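PDB 2VF7: excinuclease ABC, subunit A. from Deinococcus radiodurans, which probably recognises damaged DNA in excision repair as a UvrA-family ABC ATPase that binds DNA, zinc and adenine nucleotides. Local coordinates for residues S51-T56 and V402-E407; D36-F41 and L434-H439; A59-R64 and D89-A94; V95-A100 and L388-Q393. The protein carries 1 engineered substitution. All blocks are in the same frame, centred on the assembly; numbering follows the deposited sequence.

Contact 1: residues S51-T56 and V402-E407; sequences SLAFGT and VYVLDE. With ADP (adenosine-5'-diphosphate), chain E.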
loop_
_atom_site.group_PDB
_atom_site.type_symbol
_atom_site.label_atom_id
_atom_site.label_comp_id
_atom_site.label_asym_id
_atom_site.label_seq_id
_atom_site.Cartn_x
_atom_site.Cartn_y
_atom_site.Cartn_z
ATOM N N SER A 51 9.251 17.700 -15.801
ATOM C CA SER A 51 9.026 16.502 -16.615
ATOM C C SER A 51 10.218 15.524 -16.539
ATOM O O SER A 51 10.027 14.323 -16.617
ATOM C CB SER A 51 8.734 16.868 -18.066
ATOM O OG SER A 51 7.483 17.511 -18.193
ATOM N N LEU A 52 11.426 16.059 -16.353
ATOM C CA LEU A 52 12.678 15.287 -16.205
ATOM C C LEU A 52 12.955 14.806 -14.766
ATOM O O LEU A 52 12.939 13.598 -14.504
ATOM C CB LEU A 52 13.868 16.073 -16.764
ATOM C CG LEU A 52 15.225 15.376 -16.936
ATOM C CD1 LEU A 52 15.112 14.039 -17.637
ATOM C CD2 LEU A 52 16.160 16.290 -17.689
ATOM N N ALA A 53 13.169 15.730 -13.830
ATOM C CA ALA A 53 13.487 15.334 -12.448
ATOM C C ALA A 53 12.369 14.549 -11.778
ATOM O O ALA A 53 12.635 13.571 -11.091
ATOM C CB ALA A 53 13.906 16.555 -11.580
ATOM N N PHE A 54 11.121 14.969 -11.962
ATOM C CA PHE A 54 9.998 14.297 -11.306
ATOM C C PHE A 54 9.268 13.339 -12.209
ATOM O O PHE A 54 9.010 12.207 -11.813
ATOM C CB PHE A 54 8.986 15.318 -10.745
ATOM C CG PHE A 54 9.463 16.033 -9.515
ATOM C CD1 PHE A 54 10.237 17.181 -9.616
ATOM C CD2 PHE A 54 9.144 15.557 -8.246
ATOM C CE1 PHE A 54 10.684 17.836 -8.477
ATOM C CE2 PHE A 54 9.603 16.228 -7.094
ATOM C CZ PHE A 54 10.352 17.349 -7.219
ATOM N N GLY A 55 8.886 13.810 -13.398
ATOM C CA GLY A 55 8.065 13.043 -14.331
ATOM C C GLY A 55 8.748 11.793 -14.854
ATOM O O GLY A 55 8.084 10.792 -15.194
ATOM N N THR A 56 10.076 11.846 -14.893
ATOM C CA THR A 56 10.892 10.778 -15.470
ATOM C C THR A 56 11.739 10.078 -14.399
ATOM O O THR A 56 11.556 8.885 -14.147
ATOM C CB THR A 56 11.770 11.332 -16.618
ATOM O OG1 THR A 56 10.921 11.831 -17.653
ATOM C CG2 THR A 56 12.658 10.259 -17.204
ATOM N N VAL A 402 17.968 8.775 -3.503
ATOM C CA VAL A 402 17.954 10.106 -4.113
ATOM C C VAL A 402 16.820 10.960 -3.552
ATOM O O VAL A 402 15.664 10.533 -3.536
ATOM C CB VAL A 402 17.710 10.075 -5.645
ATOM C CG1 VAL A 402 18.206 11.402 -6.280
ATOM C CG2 VAL A 402 18.380 8.893 -6.291
ATOM N N TYR A 403 17.150 12.177 -3.124
ATOM C CA TYR A 403 16.138 13.170 -2.747
ATOM C C TYR A 403 15.825 14.077 -3.919
ATOM O O TYR A 403 16.727 14.636 -4.539
ATOM C CB TYR A 403 16.609 13.992 -1.553
ATOM C CG TYR A 403 16.597 13.198 -0.260
ATOM C CD1 TYR A 403 17.789 12.758 0.337
ATOM C CD2 TYR A 403 15.397 12.875 0.353
ATOM C CE1 TYR A 403 17.769 12.029 1.533
ATOM C CE2 TYR A 403 15.361 12.136 1.533
ATOM C CZ TYR A 403 16.544 11.727 2.129
ATOM O OH TYR A 403 16.469 11.011 3.313
ATOM N N VAL A 404 14.538 14.201 -4.226
ATOM C CA VAL A 404 14.073 15.051 -5.325
ATOM C C VAL A 404 13.343 16.296 -4.769
ATOM O O VAL A 404 12.272 16.202 -4.173
ATOM C CB VAL A 404 13.181 14.260 -6.314
ATOM C CG1 VAL A 404 13.129 14.976 -7.640
ATOM C CG2 VAL A 404 13.716 12.845 -6.508
ATOM N N LEU A 405 13.973 17.454 -4.936
ATOM C CA LEU A 405 13.468 18.698 -4.364
ATOM C C LEU A 405 12.979 19.699 -5.435
ATOM O O LEU A 405 13.523 19.767 -6.544
ATOM C CB LEU A 405 14.521 19.334 -3.441
ATOM C CG LEU A 405 15.041 18.590 -2.194
ATOM C CD1 LEU A 405 16.468 18.104 -2.384
ATOM C CD2 LEU A 405 15.044 19.521 -1.003
ATOM N N ASP A 406 11.949 20.463 -5.095
ATOM C CA ASP A 406 11.396 21.466 -6.021
ATOM C C ASP A 406 11.397 22.867 -5.416
ATOM O O ASP A 406 10.454 23.249 -4.724
ATOM C CB ASP A 406 9.987 21.093 -6.481
ATOM C CG ASP A 406 9.340 22.195 -7.315
ATOM O OD1 ASP A 406 8.439 22.872 -6.779
ATOM O OD2 ASP A 406 9.752 22.411 -8.488
ATOM N N GLU A 407 12.472 23.609 -5.680
ATOM C CA GLU A 407 12.685 24.949 -5.136
ATOM C C GLU A 407 12.578 25.028 -3.618
ATOM O O GLU A 407 11.581 25.501 -3.085
ATOM C CB GLU A 407 11.765 25.964 -5.809
ATOM C CG GLU A 407 12.270 26.416 -7.150
ATOM C CD GLU A 407 11.431 27.535 -7.728
ATOM O OE1 GLU A 407 10.699 27.271 -8.714
ATOM O OE2 GLU A 407 11.498 28.671 -7.190
HETATM P PB ADP E . 9.298 23.257 -15.833
HETATM O O1B ADP E . 10.589 23.901 -16.250
HETATM O O2B ADP E . 8.164 24.227 -15.674
HETATM O O3B ADP E . 9.468 22.354 -14.626
HETATM P PA ADP E . 7.491 21.464 -16.990
HETATM O O1A ADP E . 6.624 21.981 -15.840
HETATM O O2A ADP E . 7.813 20.008 -17.053
HETATM O O3A ADP E . 8.857 22.302 -17.064
HETATM O "O5'" ADP E . 6.683 21.791 -18.343
HETATM C "C5'" ADP E . 6.889 21.139 -19.599
HETATM C "C4'" ADP E . 5.540 20.680 -20.127
HETATM O "O4'" ADP E . 5.068 19.616 -19.292
HETATM C "C3'" ADP E . 4.441 21.743 -20.118
HETATM O "O3'" ADP E . 3.628 21.653 -21.315
HETATM C "C2'" ADP E . 3.646 21.377 -18.873
HETATM O "O2'" ADP E . 2.307 21.861 -18.883
HETATM C "C1'" ADP E . 3.727 19.855 -18.873
HETATM N N9 ADP E . 3.545 19.251 -17.539
HETATM C C8 ADP E . 4.348 19.454 -16.473
HETATM N N7 ADP E . 3.935 18.784 -15.380
HETATM C C5 ADP E . 2.831 18.114 -15.765
HETATM C C6 ADP E . 1.911 17.170 -15.107
HETATM N N6 ADP E . 2.085 16.848 -13.798
HETATM N N1 ADP E . 0.899 16.679 -15.841
HETATM C C2 ADP E . 0.710 16.996 -17.143
HETATM N N3 ADP E . 1.515 17.834 -17.808
HETATM C C4 ADP E . 2.581 18.411 -17.182
#
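The Phe54 ring lies flat against Val404, whose CG1 stands over its centre 3.7 Å from the centroid and 13° off the ring normal, a CH-pi contact. A chi1 of -73°, CG anti to the carbonyl carbon, carries the Phe54 ring from helix 49-69 to strand 402-406, while Val404 reaches back past it in the opposite sense. At the ring edge, Leu405 O lies near the plane, 3.9 Å from Phe54 CE1. Asp406 CB approaches Phe54 CZ obliquely at 3.8 Å. The preceding residue, Ala53, adds a looser contact, its CB 4.3 Å from Val404 CG1. Val437 of strand 433-437 and Ala96 of strand 94-96 also touch Phe54.

On the ligand side, Ser51 grips a single alpha-phosphate oxygen of ADP twice: its backbone N lies 3.0 Å and its OG 2.8 Å from O2A. His24, another ADP-binding residue, is hydrogen-bonded to Ser51 OG. This is the P-loop arrangement of an ABC ATPase, with the Walker A helix laid on the sheet. Polar bonds hold the nucleotide, whereas purely van der Waals and CH-pi contacts join helix and strand.

Contact 2: residues D36-F41 and L434-H439; sequences DALVVF and LFVVEH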
loop_
_atom_site.group_PDB
_atom_site.type_symbol
_atom_site.label_atom_id
_atom_site.label_comp_id
_atom_site.label_asym_id
_atom_site.label_seq_id
_atom_site.Cartn_x
_atom_site.Cartn_y
_atom_site.Cartn_z
ATOM N N ASP A 36 25.488 10.845 -5.754
ATOM C CA ASP A 36 26.289 11.346 -4.598
ATOM C C ASP A 36 26.739 12.792 -4.766
ATOM O O ASP A 36 27.799 13.201 -4.283
ATOM C CB ASP A 36 27.488 10.433 -4.274
ATOM C CG ASP A 36 27.091 8.955 -4.101
ATOM O OD1 ASP A 36 26.332 8.625 -3.168
ATOM O OD2 ASP A 36 27.554 8.114 -4.898
ATOM N N ALA A 37 25.901 13.582 -5.424
ATOM C CA ALA A 37 26.215 14.977 -5.667
ATOM C C ALA A 37 24.945 15.823 -5.600
ATOM O O ALA A 37 23.839 15.274 -5.682
ATOM C CB ALA A 37 26.916 15.131 -7.019
ATOM N N LEU A 38 25.118 17.136 -5.405
ATOM C CA LEU A 38 24.062 18.117 -5.565
ATOM C C LEU A 38 23.889 18.470 -7.041
ATOM O O LEU A 38 24.690 19.223 -7.589
ATOM C CB LEU A 38 24.369 19.389 -4.753
ATOM C CG LEU A 38 23.431 20.602 -4.906
ATOM C CD1 LEU A 38 21.996 20.285 -4.416
ATOM C CD2 LEU A 38 23.983 21.840 -4.228
ATOM N N VAL A 39 22.843 17.920 -7.664
ATOM C CA VAL A 39 22.535 18.176 -9.072
ATOM C C VAL A 39 21.341 19.117 -9.157
ATOM O O VAL A 39 20.284 18.841 -8.584
ATOM C CB VAL A 39 22.220 16.873 -9.879
ATOM C CG1 VAL A 39 22.040 17.188 -11.361
ATOM C CG2 VAL A 39 23.313 15.858 -9.724
ATOM N N VAL A 40 21.515 20.229 -9.864
ATOM C CA VAL A 40 20.451 21.228 -10.019
ATOM C C VAL A 40 19.942 21.218 -11.457
ATOM O O VAL A 40 20.726 21.220 -12.387
ATOM C CB VAL A 40 20.930 22.650 -9.571
ATOM C CG1 VAL A 40 19.863 23.687 -9.791
ATOM C CG2 VAL A 40 21.297 22.644 -8.096
ATOM N N PHE A 41 18.626 21.158 -11.620
ATOM C CA PHE A 41 17.981 21.177 -12.924
ATOM C C PHE A 41 17.462 22.583 -13.172
ATOM O O PHE A 41 16.702 23.113 -12.358
ATOM C CB PHE A 41 16.844 20.140 -12.974
ATOM C CG PHE A 41 17.326 18.697 -12.850
ATOM C CD1 PHE A 41 17.446 17.894 -13.970
ATOM C CD2 PHE A 41 17.685 18.162 -11.605
ATOM C CE1 PHE A 41 17.902 16.561 -13.861
ATOM C CE2 PHE A 41 18.162 16.849 -11.485
ATOM C CZ PHE A 41 18.252 16.043 -12.623
ATOM N N LEU A 434 21.157 14.238 -4.533
ATOM C CA LEU A 434 20.147 15.284 -4.517
ATOM C C LEU A 434 19.833 15.795 -5.920
ATOM O O LEU A 434 20.716 16.268 -6.630
ATOM C CB LEU A 434 20.603 16.433 -3.601
ATOM C CG LEU A 434 20.956 16.042 -2.155
ATOM C CD1 LEU A 434 22.164 16.802 -1.685
ATOM C CD2 LEU A 434 19.811 16.273 -1.234
ATOM N N PHE A 435 18.572 15.663 -6.327
ATOM C CA PHE A 435 18.115 16.236 -7.592
ATOM C C PHE A 435 17.236 17.446 -7.259
ATOM O O PHE A 435 16.165 17.296 -6.675
ATOM C CB PHE A 435 17.338 15.220 -8.458
ATOM C CG PHE A 435 18.174 14.057 -8.989
ATOM C CD1 PHE A 435 19.570 14.040 -8.884
ATOM C CD2 PHE A 435 17.539 12.970 -9.617
ATOM C CE1 PHE A 435 20.305 12.961 -9.382
ATOM C CE2 PHE A 435 18.272 11.887 -10.111
ATOM C CZ PHE A 435 19.646 11.878 -9.999
ATOM N N VAL A 436 17.685 18.632 -7.649
ATOM C CA VAL A 436 17.059 19.872 -7.215
ATOM C C VAL A 436 16.680 20.743 -8.397
ATOM O O VAL A 436 17.553 21.208 -9.103
ATOM C CB VAL A 436 18.008 20.678 -6.310
ATOM C CG1 VAL A 436 17.368 22.022 -5.874
ATOM C CG2 VAL A 436 18.414 19.835 -5.104
ATOM N N VAL A 437 15.382 20.942 -8.628
ATOM C CA VAL A 437 14.974 21.987 -9.562
ATOM C C VAL A 437 14.883 23.317 -8.849
ATOM O O VAL A 437 14.129 23.480 -7.887
ATOM C CB VAL A 437 13.728 21.619 -10.457
ATOM C CG1 VAL A 437 13.086 20.326 -10.027
ATOM C CG2 VAL A 437 12.739 22.761 -10.569
ATOM N N GLU A 438 15.682 24.254 -9.336
ATOM C CA GLU A 438 15.905 25.528 -8.685
ATOM C C GLU A 438 16.036 26.661 -9.704
ATOM O O GLU A 438 16.501 26.459 -10.839
ATOM C CB GLU A 438 17.167 25.448 -7.804
ATOM C CG GLU A 438 17.395 26.635 -6.891
ATOM C CD GLU A 438 16.220 26.928 -5.962
ATOM O OE1 GLU A 438 16.139 26.284 -4.890
ATOM O OE2 GLU A 438 15.389 27.819 -6.284
ATOM N N HIS A 439 15.615 27.853 -9.283
ATOM C CA HIS A 439 15.834 29.090 -10.037
ATOM C C HIS A 439 16.838 30.027 -9.371
ATOM O O HIS A 439 17.432 30.872 -10.036
ATOM C CB HIS A 439 14.507 29.805 -10.266
ATOM C CG HIS A 439 13.619 29.092 -11.225
ATOM N ND1 HIS A 439 12.473 28.439 -10.831
ATOM C CD2 HIS A 439 13.728 28.895 -12.561
ATOM C CE1 HIS A 439 11.896 27.896 -11.889
ATOM N NE2 HIS A 439 12.645 28.147 -12.949
#
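The rings of Phe41 and Phe435 meet as an offset edge-to-face pair, centroids 5.6 Å apart and planes at 70°. Phe41 CZ sits above one face of the Phe435 ring, displaced toward its rim, and Phe41 CE2 comes to 3.5 Å from Phe435 CB. The edge of the Phe41 ring faces the backbone of the neighbouring strand, with Val436 N in its plane. Phe41 CG is anti to its own carbonyl carbon (chi1 -65°), which swings the ring back over Phe435. Val39 lies alongside Phe435, pointing the same way, its CB 4.0 Å from Phe435 CD1.

On the other face of the sheet, Leu38 CD1 reaches Val436 CG2 at 3.7 Å, and Val40 CG1 packs on Glu438 CB. The polar end of Glu438 turns elsewhere, its OE1 bonded to Ser409.

Beneath the side chains the two strands run parallel, bonded in regular alternation. Leu434 N donates to Ala37 O, Val39 N to Leu434 O, and Val436 N to Val39 O at 2.8 Å. Phe41 N then bonds Val436 O at 2.7 Å, and a weak bond from Glu438 N to Phe41 O follows.

This pairing belongs to the parallel part of the nucleotide-binding sheet. Strand 402-406 flanks 433-437, and strand 449-453 flanks 38-42. Helix 49-69 covers the Phe41 and Phe435 face through Leu57, while its Lys49 and Phe54 touch Val437 close to the ADP site.

Contact 3: residues A59-R64 and D89-A94; sequences AEAQRR and DGLPPA
Helix 49-69, which follows the P-loop of this ABC ATPase domain, rests here on the irregular connection between strands 87-89 and 94-96. Ala61 carries the apolar part. Its CB points into the loop and meets Leu91 CD1 at 3.4 Å, tighter than a usual carbon-carbon contact, and Ala94 CB at 3.8 Å. The small side chain lets the backbones come close, with the CA atoms of Ala61 and Pro93 only 5.5 Å apart. Tyr58 and Tyr65 of the same helix extend this packing to Ala94 and Pro93.

The electrostatic part runs along the helix. Glu60 OE2 is shared by two arginines, forming salt bridges with Arg63 NH1 at 3.2 Å and Arg64 NE at 3.1 Å. Glu60 CG also lies over one face of the Arg64 guanidinium, offset toward its rim. From there Arg64 NH2 is hydrogen-bonded to Ile88 O, so its charged end ties the helix to strand 87-89, just before the loop, where no bond joins the two segments directly.

The second subunit packs here too: its Val69 lies on Gln62, and the Pro93 residues of the two chains meet. Within the chain, Gln62 CG packs 3.8 Å from Ala94 O.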
loop_
_atom_site.group_PDB
_atom_site.type_symbol
_atom_site.label_atom_id
_atom_site.label_comp_id
_atom_site.label_asym_id
_atom_site.label_seq_id
_atom_site.Cartn_x
_atom_site.Cartn_y
_atom_site.Cartn_z
ATOM N N ALA A 59 9.800 9.277 -10.889
ATOM C CA ALA A 59 8.707 8.368 -11.225
ATOM C C ALA A 59 9.126 6.952 -11.651
ATOM O O ALA A 59 8.497 5.966 -11.238
ATOM C CB ALA A 59 7.801 8.994 -12.264
ATOM N N GLU A 60 10.156 6.834 -12.479
ATOM C CA GLU A 60 10.677 5.504 -12.841
ATOM C C GLU A 60 11.336 4.810 -11.631
ATOM O O GLU A 60 11.099 3.639 -11.377
ATOM C CB GLU A 60 11.624 5.612 -14.046
ATOM C CG GLU A 60 12.249 4.300 -14.553
ATOM C CD GLU A 60 11.270 3.386 -15.283
ATOM O OE1 GLU A 60 10.108 3.795 -15.513
ATOM O OE2 GLU A 60 11.667 2.243 -15.608
ATOM N N ALA A 61 12.129 5.545 -10.866
ATOM C CA ALA A 61 12.733 5.019 -9.637
ATOM C C ALA A 61 11.735 4.471 -8.614
ATOM O O ALA A 61 12.039 3.491 -7.931
ATOM C CB ALA A 61 13.615 6.069 -8.990
ATOM N N GLN A 62 10.565 5.101 -8.491
ATOM C CA GLN A 62 9.526 4.637 -7.546
ATOM C C GLN A 62 8.705 3.479 -8.044
ATOM O O GLN A 62 8.409 2.564 -7.286
ATOM C CB GLN A 62 8.580 5.760 -7.125
ATOM C CG GLN A 62 9.049 6.497 -5.890
ATOM C CD GLN A 62 7.944 6.738 -4.862
ATOM O OE1 GLN A 62 8.234 6.904 -3.663
ATOM N NE2 GLN A 62 6.678 6.761 -5.315
ATOM N N ARG A 63 8.299 3.533 -9.307
ATOM C CA ARG A 63 7.653 2.402 -9.965
ATOM C C ARG A 63 8.437 1.089 -9.795
ATOM O O ARG A 63 7.855 0.062 -9.493
ATOM C CB ARG A 63 7.488 2.723 -11.454
ATOM C CG ARG A 63 6.841 1.634 -12.289
ATOM C CD ARG A 63 7.319 1.763 -13.722
ATOM N NE ARG A 63 7.135 0.528 -14.469
ATOM C CZ ARG A 63 8.125 -0.230 -14.939
ATOM N NH1 ARG A 63 9.401 0.116 -14.753
ATOM N NH2 ARG A 63 7.833 -1.339 -15.612
ATOM N N ARG A 64 9.747 1.136 -10.013
ATOM C CA ARG A 64 10.613 -0.047 -9.956
ATOM C C ARG A 64 10.668 -0.653 -8.563
ATOM O O ARG A 64 10.506 -1.864 -8.393
ATOM C CB ARG A 64 12.037 0.308 -10.383
ATOM C CG ARG A 64 12.184 0.606 -11.847
ATOM C CD ARG A 64 13.621 0.910 -12.187
ATOM N NE ARG A 64 13.784 1.065 -13.623
ATOM C CZ ARG A 64 14.895 1.510 -14.194
ATOM N NH1 ARG A 64 15.945 1.831 -13.439
ATOM N NH2 ARG A 64 14.961 1.630 -15.516
ATOM N N ASP A 89 19.685 3.692 -16.316
ATOM C CA ASP A 89 20.628 2.814 -15.644
ATOM C C ASP A 89 21.332 3.550 -14.504
ATOM O O ASP A 89 21.645 4.722 -14.627
ATOM C CB ASP A 89 21.683 2.327 -16.644
ATOM C CG ASP A 89 21.079 1.572 -17.835
ATOM O OD1 ASP A 89 20.112 0.778 -17.654
ATOM O OD2 ASP A 89 21.585 1.764 -18.963
ATOM N N GLY A 90 21.585 2.859 -13.397
ATOM C CA GLY A 90 22.332 3.434 -12.273
ATOM C C GLY A 90 21.526 4.286 -11.316
ATOM O O GLY A 90 22.075 5.158 -10.659
ATOM N N LEU A 91 20.227 4.009 -11.220
ATOM C CA LEU A 91 19.289 4.843 -10.471
ATOM C C LEU A 91 18.879 4.192 -9.147
ATOM O O LEU A 91 18.185 3.169 -9.162
ATOM C CB LEU A 91 18.020 5.064 -11.309
ATOM C CG LEU A 91 17.334 6.427 -11.429
ATOM C CD1 LEU A 91 15.838 6.150 -11.545
ATOM C CD2 LEU A 91 17.613 7.430 -10.301
ATOM N N PRO A 92 19.279 4.797 -7.997
ATOM C CA PRO A 92 18.870 4.236 -6.690
ATOM C C PRO A 92 17.371 4.488 -6.408
ATOM O O PRO A 92 16.696 5.098 -7.226
ATOM C CB PRO A 92 19.780 4.954 -5.668
ATOM C CG PRO A 92 20.548 6.005 -6.420
ATOM C CD PRO A 92 20.083 6.032 -7.857
ATOM N N PRO A 93 16.831 3.962 -5.288
ATOM C CA PRO A 93 15.456 4.363 -4.943
ATOM C C PRO A 93 15.358 5.867 -4.653
ATOM O O PRO A 93 16.377 6.500 -4.392
ATOM C CB PRO A 93 15.157 3.529 -3.694
ATOM C CG PRO A 93 16.104 2.354 -3.801
ATOM C CD PRO A 93 17.363 2.968 -4.338
ATOM N N ALA A 94 14.146 6.429 -4.717
ATOM C CA ALA A 94 13.960 7.872 -4.614
ATOM C C ALA A 94 12.857 8.291 -3.646
ATOM O O ALA A 94 11.813 7.649 -3.577
ATOM C CB ALA A 94 13.699 8.467 -6.001
#

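Contact 4: residues V95-A100 and L388-Q393; sequences VALQQA and LRLATQ
Bends at chi2 (127°) and chi3 (107°) fold the Arg389 side chain over Leu97, while Leu97, with CG anti to its own carbonyl carbon (chi1 -63°), sends its methyl groups in among the side chains of helix 382-393. One face of the Arg389 guanidinium is thereby laid over Leu97 CA, offset toward the rim. Its NH2 approaches Ala96 O at 2.9 Å, but the angle is too poor for a hydrogen bond. The firmer anchor of this charge is Ser68 O of the second subunit, which accepts from Arg389 NH1.

The two branches of Leu97 meet different side chains of the helix. CD1 meets Leu390 CD1 at 3.8 Å, the side chains crossing at about a right angle. CD2 touches Gln393 CG, also at 3.8 Å, and reaches Arg389 CG at 4.0 Å. Gln393 is bent at chi2 so that its NE2 bonds back to Arg389 O at 3.2 Å, with the oxygen in the amide plane; its OE1 is bonded to Tyr403 OH.

The contact thus sets strand 94-96, outermost in the sheet within this chain, and the residues after it against helix 382-393. Strand 402-406 pairs with 94-96 and touches Leu97 through Tyr403, while helix 417-428 packs on Leu390 and Gln393 through Leu427.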
loop_
_atom_site.group_PDB
_atom_site.type_symbol
_atom_site.label_atom_id
_atom_site.label_comp_id
_atom_site.label_asym_id
_atom_site.label_seq_id
_atom_site.Cartn_x
_atom_site.Cartn_y
_atom_site.Cartn_z
ATOM N N VAL A 95 13.097 9.400 -2.939
ATOM C CA VAL A 95 12.121 10.071 -2.071
ATOM C C VAL A 95 11.882 11.504 -2.583
ATOM O O VAL A 95 12.829 12.249 -2.763
ATOM C CB VAL A 95 12.639 10.137 -0.600
ATOM C CG1 VAL A 95 11.557 10.651 0.334
ATOM C CG2 VAL A 95 13.137 8.760 -0.133
ATOM N N ALA A 96 10.628 11.877 -2.846
ATOM C CA ALA A 96 10.303 13.268 -3.157
ATOM C C ALA A 96 9.954 14.003 -1.865
ATOM O O ALA A 96 9.078 13.557 -1.110
ATOM C CB ALA A 96 9.155 13.374 -4.161
ATOM N N LEU A 97 10.658 15.109 -1.617
ATOM C CA LEU A 97 10.370 15.968 -0.460
ATOM C C LEU A 97 9.223 16.971 -0.671
ATOM O O LEU A 97 8.928 17.778 0.209
ATOM C CB LEU A 97 11.646 16.645 0.056
ATOM C CG LEU A 97 12.681 15.616 0.564
ATOM C CD1 LEU A 97 13.930 16.303 1.043
ATOM C CD2 LEU A 97 12.097 14.705 1.660
ATOM N N GLN A 98 8.573 16.886 -1.840
ATOM C CA GLN A 98 7.324 17.597 -2.123
ATOM C C GLN A 98 6.268 16.638 -2.629
ATOM O O GLN A 98 6.578 15.654 -3.303
ATOM C CB GLN A 98 7.547 18.717 -3.141
ATOM C CG GLN A 98 6.296 19.556 -3.439
ATOM C CD GLN A 98 6.556 21.037 -3.355
ATOM O OE1 GLN A 98 6.620 21.710 -4.374
ATOM N NE2 GLN A 98 6.726 21.557 -2.131
ATOM N N GLN A 99 5.014 16.935 -2.309
ATOM C CA GLN A 99 3.886 16.152 -2.783
ATOM C C GLN A 99 3.545 16.474 -4.247
ATOM O O GLN A 99 3.843 17.565 -4.748
ATOM C CB GLN A 99 2.680 16.442 -1.891
ATOM C CG GLN A 99 1.822 15.245 -1.538
ATOM C CD GLN A 99 0.676 15.649 -0.620
ATOM O OE1 GLN A 99 -0.301 16.267 -1.063
ATOM N NE2 GLN A 99 0.797 15.317 0.675
ATOM N N ALA A 100 2.903 15.518 -4.913
ATOM C CA ALA A 100 2.558 15.625 -6.337
ATOM C C ALA A 100 1.642 16.810 -6.689
ATOM O O ALA A 100 0.598 17.006 -6.073
ATOM C CB ALA A 100 1.933 14.319 -6.826
ATOM N N LEU A 388 10.895 21.707 6.549
ATOM C CA LEU A 388 10.645 20.824 7.684
ATOM C C LEU A 388 10.779 19.350 7.332
ATOM O O LEU A 388 10.815 18.498 8.217
ATOM C CB LEU A 388 9.228 21.015 8.194
ATOM C CG LEU A 388 8.828 22.229 9.026
ATOM C CD1 LEU A 388 7.309 22.192 9.164
ATOM C CD2 LEU A 388 9.507 22.246 10.400
ATOM N N ARG A 389 10.774 19.038 6.041
ATOM C CA ARG A 389 10.890 17.656 5.595
ATOM C C ARG A 389 12.351 17.325 5.328
ATOM O O ARG A 389 12.804 16.204 5.551
ATOM C CB ARG A 389 10.019 17.417 4.382
ATOM C CG ARG A 389 9.480 16.018 4.362
ATOM C CD ARG A 389 7.970 15.961 4.203
ATOM N NE ARG A 389 7.552 15.519 2.871
ATOM C CZ ARG A 389 7.743 14.299 2.353
ATOM N NH1 ARG A 389 8.390 13.350 3.032
ATOM N NH2 ARG A 389 7.294 14.031 1.133
ATOM N N LEU A 390 13.069 18.340 4.864
ATOM C CA LEU A 390 14.503 18.324 4.730
ATOM C C LEU A 390 15.172 18.083 6.097
ATOM O O LEU A 390 16.031 17.205 6.235
ATOM C CB LEU A 390 14.951 19.656 4.133
ATOM C CG LEU A 390 16.361 19.712 3.561
ATOM C CD1 LEU A 390 16.493 18.690 2.464
ATOM C CD2 LEU A 390 16.745 21.097 3.043
ATOM N N ALA A 391 14.756 18.854 7.101
ATOM C CA ALA A 391 15.302 18.766 8.444
ATOM C C ALA A 391 15.105 17.368 9.009
ATOM O O ALA A 391 16.028 16.802 9.606
ATOM C CB ALA A 391 14.672 19.797 9.334
ATOM N N THR A 392 13.922 16.796 8.780
ATOM C CA THR A 392 13.568 15.468 9.323
ATOM C C THR A 392 14.422 14.348 8.727
ATOM O O THR A 392 14.719 13.348 9.392
ATOM C CB THR A 392 12.067 15.170 9.106
ATOM O OG1 THR A 392 11.294 16.219 9.702
ATOM C CG2 THR A 392 11.676 13.862 9.741
ATOM N N GLN A 393 14.806 14.534 7.469
ATOM C CA GLN A 393 15.645 13.590 6.748
ATOM C C GLN A 393 17.065 13.604 7.313
ATOM O O GLN A 393 17.773 12.597 7.256
ATOM C CB GLN A 393 15.709 13.953 5.257
ATOM C CG GLN A 393 14.431 13.762 4.455
ATOM C CD GLN A 393 13.531 12.617 4.927
ATOM O OE1 GLN A 393 13.805 11.427 4.702
ATOM N NE2 GLN A 393 12.428 12.985 5.567
#

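In the fold
All four contacts lie around the sheet of the N-terminal nucleotide site. Contact 2 pairs its strands 38-42 and 433-437, and contact 1 lays helix 49-69 on the adjacent strand 402-406. The centres of contacts 1 and 2 are about 8 Å apart. Contact 3 uses the same helix farther along, about 11 Å from contact 1, centre to centre. Contact 4 sets strand 94-96 against helix 382-393; its centre is about 17 Å from that of contact 3, although their segments adjoin in sequence. The first segments run in the order 2, 1, 3, 4, and contacts 1, 2 and 4 join theirs to segments within residues 388-439. One ATPase core thus unites distant sequence, and contacts 3 and 4 also touch the second subunit.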